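PDB 4TYZ: uncharacterized protein from Leishmania infantum, which is of unknown function but may bind and transfer sterols; this chain is its C-terminal GRAM domain, of the PH clan. Local coordinates for residues F22-V27 with L44-T49; I78-K81 with T87-L90. All blocks are in the same frame, centred on the assembly; numbering follows the deposited sequence. Where two conformers were deposited one is given.

Interaction 1. Residues F22-V27 with L44-T49; sequences FNCAWV and LCFQST
Strands Phe22-Val27 and Leu44-Ser48 cross nearly at right angles, 86° between their directions and 8.0 Å between axes at closest approach, and the Phe46 side chain makes most of the contact between them. No hydrogen bond joins the two; side chains make the contact. With CG anti to the backbone N (chi1 176°), the Phe46 ring is brought against the Cys24-Trp26 backbone. Trp26 CB sits over one face of that ring, displaced toward its rim, 3.8 Å from the centroid in a CH-pi contact. From there the indole turns its edge to the phenyl face: a T-shaped pair with the five-membered ring 5.6 Å from the Phe46 centroid and the planes at 69°. The two side chains cross at a slant, Trp26 CE3 lying 3.7 Å from Phe46 CD2. Cys24 SG approaches the phenyl edge, 3.8 Å from Phe46 CE1, as a sulfur-aromatic contact, and Cys24 O also lies at the edge, in the ring plane. Phe55 adds a second edge-to-face partner to Trp26, while Leu37 and Phe93 touch Cys24. Strand 31-39 lies between these strands in the sheet; their near-perpendicular, buried crossing reflects strong twist and curvature, consistent with the bent sheet of PH-like GRAM domains.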
loop_
_atom_site.group_PDB
_atom_site.type_symbol
_atom_site.label_atom_id
_atom_site.label_comp_id
_atom_site.label_asym_id
_atom_site.label_seq_id
_atom_site.Cartn_x
_atom_site.Cartn_y
_atom_site.Cartn_z
ATOM N N PHE A 22 7.540 1.182 0.179
ATOM C CA PHE A 22 7.508 1.716 1.533
ATOM C C PHE A 22 7.262 0.627 2.565
ATOM O O PHE A 22 6.438 -0.266 2.360
ATOM C CB PHE A 22 6.414 2.785 1.650
ATOM C CG PHE A 22 6.673 3.995 0.807
ATOM C CD1 PHE A 22 7.473 5.021 1.285
ATOM C CD2 PHE A 22 6.147 4.093 -0.471
ATOM C CE1 PHE A 22 7.737 6.130 0.496
ATOM C CE2 PHE A 22 6.409 5.207 -1.261
ATOM C CZ PHE A 22 7.207 6.217 -0.770
ATOM N N ASN A 23 7.971 0.715 3.683
ATOM C CA ASN A 23 7.667 -0.130 4.823
ATOM C C ASN A 23 6.380 0.327 5.490
ATOM O O ASN A 23 6.199 1.522 5.745
ATOM C CB ASN A 23 8.797 -0.087 5.835
ATOM C CG ASN A 23 10.093 -0.613 5.269
ATOM O OD1 ASN A 23 11.004 0.153 4.941
ATOM N ND2 ASN A 23 10.177 -1.925 5.129
ATOM N N CYS A 24 5.497 -0.620 5.786
ATOM C CA CYS A 24 4.260 -0.326 6.507
ATOM C C CYS A 24 3.633 -1.635 6.941
ATOM O O CYS A 24 4.197 -2.706 6.724
ATOM C CB CYS A 24 3.271 0.484 5.657
ATOM S SG CYS A 24 2.694 -0.395 4.177
ATOM N N ALA A 25 2.472 -1.553 7.567
ATOM C CA ALA A 25 1.773 -2.752 7.968
ATOM C C ALA A 25 0.348 -2.662 7.490
ATOM O O ALA A 25 -0.248 -1.589 7.449
ATOM C CB ALA A 25 1.826 -2.947 9.470
ATOM N N TRP A 26 -0.188 -3.808 7.121
ATOM C CA TRP A 26 -1.581 -3.928 6.737
ATOM C C TRP A 26 -2.349 -4.343 7.985
ATOM O O TRP A 26 -1.982 -5.314 8.654
ATOM C CB TRP A 26 -1.702 -4.950 5.610
ATOM C CG TRP A 26 -3.054 -5.159 5.035
ATOM C CD1 TRP A 26 -4.172 -4.401 5.230
ATOM C CD2 TRP A 26 -3.434 -6.229 4.172
ATOM N NE1 TRP A 26 -5.227 -4.934 4.524
ATOM C CE2 TRP A 26 -4.800 -6.060 3.872
ATOM C CE3 TRP A 26 -2.748 -7.320 3.622
ATOM C CZ2 TRP A 26 -5.494 -6.934 3.032
ATOM C CZ3 TRP A 26 -3.441 -8.193 2.793
ATOM C CH2 TRP A 26 -4.796 -7.986 2.504
ATOM N N VAL A 27 -3.392 -3.597 8.336
ATOM C CA VAL A 27 -4.171 -3.953 9.508
ATOM C C VAL A 27 -5.593 -4.247 9.080
ATOM O O VAL A 27 -6.195 -3.487 8.309
ATOM C CB VAL A 27 -4.144 -2.845 10.588
ATOM C CG1 VAL A 27 -5.139 -3.158 11.702
ATOM C CG2 VAL A 27 -2.755 -2.731 11.168
ATOM N N LEU A 44 -1.509 -0.445 -6.881
ATOM C CA LEU A 44 -1.105 -0.299 -5.499
ATOM C C LEU A 44 -1.087 -1.689 -4.898
ATOM O O LEU A 44 -2.113 -2.363 -4.873
ATOM C CB LEU A 44 -2.076 0.603 -4.746
ATOM C CG LEU A 44 -1.703 0.695 -3.276
ATOM C CD1 LEU A 44 -0.311 1.273 -3.160
ATOM C CD2 LEU A 44 -2.724 1.530 -2.514
ATOM N N CYS A 45 0.078 -2.132 -4.434
ATOM C CA CYS A 45 0.215 -3.511 -3.952
ATOM C C CYS A 45 0.825 -3.568 -2.568
ATOM O O CYS A 45 1.578 -2.684 -2.174
ATOM C CB CYS A 45 1.093 -4.344 -4.888
ATOM S SG CYS A 45 0.616 -4.225 -6.619
ATOM N N PHE A 46 0.515 -4.639 -1.856
ATOM C CA PHE A 46 1.128 -4.886 -0.556
ATOM C C PHE A 46 1.478 -6.353 -0.440
ATOM O O PHE A 46 0.667 -7.200 -0.798
ATOM C CB PHE A 46 0.187 -4.481 0.587
ATOM C CG PHE A 46 0.736 -4.798 1.950
ATOM C CD1 PHE A 46 1.490 -3.861 2.636
ATOM C CD2 PHE A 46 0.517 -6.041 2.531
ATOM C CE1 PHE A 46 2.017 -4.156 3.894
ATOM C CE2 PHE A 46 1.042 -6.353 3.778
ATOM C CZ PHE A 46 1.783 -5.406 4.472
ATOM N N GLN A 47 2.679 -6.647 0.057
ATOM C CA GLN A 47 3.061 -8.016 0.410
ATOM C C GLN A 47 3.572 -8.069 1.841
ATOM O O GLN A 47 4.449 -7.293 2.215
ATOM C CB GLN A 47 4.134 -8.550 -0.550
ATOM C CG GLN A 47 4.721 -9.920 -0.152
ATOM C CD GLN A 47 3.679 -11.018 -0.145
ATOM O OE1 GLN A 47 3.013 -11.263 -1.153
ATOM N NE2 GLN A 47 3.535 -11.694 0.991
ATOM N N SER A 48 3.040 -8.999 2.633
ATOM C CA SER A 48 3.534 -9.241 3.984
ATOM C C SER A 48 4.958 -9.792 3.944
ATOM O O SER A 48 5.290 -10.632 3.106
ATOM C CB SER A 48 2.625 -10.228 4.719
ATOM O OG SER A 48 1.301 -9.748 4.801
ATOM N N THR A 49 5.788 -9.303 4.851
ATOM C CA THR A 49 7.177 -9.729 4.934
ATOM C C THR A 49 7.298 -11.192 5.308
ATOM O O THR A 49 8.095 -11.936 4.726
ATOM C CB THR A 49 7.939 -8.896 5.971
ATOM O OG1 THR A 49 7.905 -7.522 5.590
ATOM C CG2 THR A 49 9.396 -9.363 6.073
#

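Interaction 2. Residues I78-K81 with T87-L90; sequences IEVK and TIFL
Ile78-Lys81 and Thr87-Leu90 pair as the two arms of an antiparallel beta hairpin, with Ile78-Leu90 and Val80-Ile88 as hydrogen-bonded pairs and Glu79-Phe89 and Lys81-Thr87 as non-hydrogen-bonded ones. Each hydrogen-bonded pair contributes two backbone bonds; those between Val80 and Ile88 are nearly straight, Val80 N to Ile88 O measuring 2.8 Å at 175°. Their side chains share the tightly packed face with Ile78 and Leu90, Val80 CB lying 4.1 Å from Ile88 CB. Phe55 closes over Ile88 and Leu90 there, while Ile65 and Tyr100 touch Ile78. The other face, with Glu79, Lys81, Thr87 and Phe89, is looser and more open to solvent. On it Lys81 and Thr87 merely run side by side, Lys81 CG 4.1 Å from Thr87 OG1. Glu79, in the conformer given, and Phe89 likewise point the same way, the carboxylate and ring planes 37° apart. In both, CG stands anti to the carbonyl carbon, which brings Glu79 CG within 3.6 Å of Phe89 CD1. Thr87 CG2 covers one face of the phenyl ring near its rim. Ser68 OG hydrogen-bonds Glu79 OE2, whereas Glu79 OE1 lies 3.4 Å from Phe89 CE1.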
loop_
_atom_site.group_PDB
_atom_site.type_symbol
_atom_site.label_atom_id
_atom_site.label_comp_id
_atom_site.label_asym_id
_atom_site.label_seq_id
_atom_site.Cartn_x
_atom_site.Cartn_y
_atom_site.Cartn_z
ATOM N N ILE A 78 -2.602 5.305 6.587
ATOM C CA ILE A 78 -3.260 5.731 5.364
ATOM C C ILE A 78 -4.437 4.796 5.135
ATOM O O ILE A 78 -4.318 3.583 5.308
ATOM C CB ILE A 78 -2.316 5.675 4.141
ATOM C CG1 ILE A 78 -1.218 6.724 4.284
ATOM C CG2 ILE A 78 -3.101 5.880 2.832
ATOM C CD1 ILE A 78 -0.130 6.627 3.215
ATOM N N GLU A 79 -5.573 5.361 4.757
ATOM C CA GLU A 79 -6.754 4.556 4.482
ATOM C C GLU A 79 -7.112 4.624 3.014
ATOM O O GLU A 79 -7.210 5.705 2.435
ATOM C CB GLU A 79 -7.940 5.026 5.316
ATOM C CG GLU A 79 -7.718 4.929 6.801
ATOM C CD GLU A 79 -8.865 5.523 7.587
ATOM O OE1 GLU A 79 -10.032 5.225 7.250
ATOM O OE2 GLU A 79 -8.599 6.299 8.531
ATOM N N VAL A 80 -7.304 3.454 2.411
ATOM C CA VAL A 80 -7.656 3.375 0.998
ATOM C C VAL A 80 -9.079 2.858 0.855
ATOM O O VAL A 80 -9.399 1.773 1.332
ATOM C CB VAL A 80 -6.689 2.464 0.228
ATOM C CG1 VAL A 80 -7.125 2.341 -1.234
ATOM C CG2 VAL A 80 -5.270 2.997 0.328
ATOM N N LYS A 81 -9.935 3.660 0.232
ATOM C CA LYS A 81 -11.325 3.286 0.028
ATOM C C LYS A 81 -11.526 2.865 -1.413
ATOM O O LYS A 81 -11.114 3.573 -2.329
ATOM C CB LYS A 81 -12.263 4.446 0.370
ATOM C CG LYS A 81 -12.161 4.933 1.808
ATOM C CD LYS A 81 -13.123 6.090 2.059
ATOM C CE LYS A 81 -14.547 5.714 1.673
ATOM N NZ LYS A 81 -15.497 6.857 1.796
ATOM N N THR A 87 -12.555 -0.889 2.633
ATOM C CA THR A 87 -11.534 0.004 3.162
ATOM C C THR A 87 -10.289 -0.784 3.546
ATOM O O THR A 87 -10.370 -1.775 4.269
ATOM C CB THR A 87 -12.036 0.792 4.372
ATOM O OG1 THR A 87 -13.147 1.608 3.971
ATOM C CG2 THR A 87 -10.947 1.688 4.901
ATOM N N ILE A 88 -9.146 -0.348 3.032
ATOM C CA ILE A 88 -7.859 -0.961 3.347
ATOM C C ILE A 88 -7.101 -0.045 4.290
ATOM O O ILE A 88 -6.945 1.143 4.003
ATOM C CB ILE A 88 -7.009 -1.187 2.085
ATOM C CG1 ILE A 88 -7.768 -2.054 1.086
ATOM C CG2 ILE A 88 -5.644 -1.765 2.457
ATOM C CD1 ILE A 88 -7.153 -2.047 -0.307
ATOM N N PHE A 89 -6.657 -0.590 5.416
ATOM C CA PHE A 89 -5.927 0.186 6.413
ATOM C C PHE A 89 -4.443 -0.147 6.373
ATOM O O PHE A 89 -4.048 -1.297 6.598
ATOM C CB PHE A 89 -6.479 -0.077 7.810
ATOM C CG PHE A 89 -7.898 0.371 7.999
ATOM C CD1 PHE A 89 -8.179 1.679 8.348
ATOM C CD2 PHE A 89 -8.944 -0.522 7.855
ATOM C CE1 PHE A 89 -9.483 2.098 8.541
ATOM C CE2 PHE A 89 -10.260 -0.108 8.048
ATOM C CZ PHE A 89 -10.521 1.202 8.391
ATOM N N LEU A 90 -3.623 0.857 6.077
ATOM C CA LEU A 90 -2.168 0.700 6.097
ATOM C C LEU A 90 -1.595 1.571 7.201
ATOM O O LEU A 90 -1.905 2.753 7.295
ATOM C CB LEU A 90 -1.555 1.066 4.755
ATOM C CG LEU A 90 -2.111 0.280 3.570
ATOM C CD1 LEU A 90 -1.706 0.959 2.277
ATOM C CD2 LEU A 90 -1.598 -1.144 3.616
#

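In the fold
Interactions 1 and 2 have centres about 11 Å apart and meet where strands 20-28 and 87-91 run as antiparallel neighbours. The junction is a probable hydrogen bond from Val27 N to Phe89 O, 3.0 Å long. Beside it, Trp26 CD1 packs 3.4 Å from Phe89 O, and Trp26 NE1 lies 3.8 Å from Ile88 CG2, so the indole that borders Phe46 in interaction 1 also touches the packed face of interaction 2. Phe55 spans both, meeting Trp26 as well as Ile88 and Leu90. Interaction 1 joins strands two apart, across the curved part of the sheet, whereas interaction 2 joins adjacent ones and leads on to strand 62-67. Neither contact can be tied to a binding site.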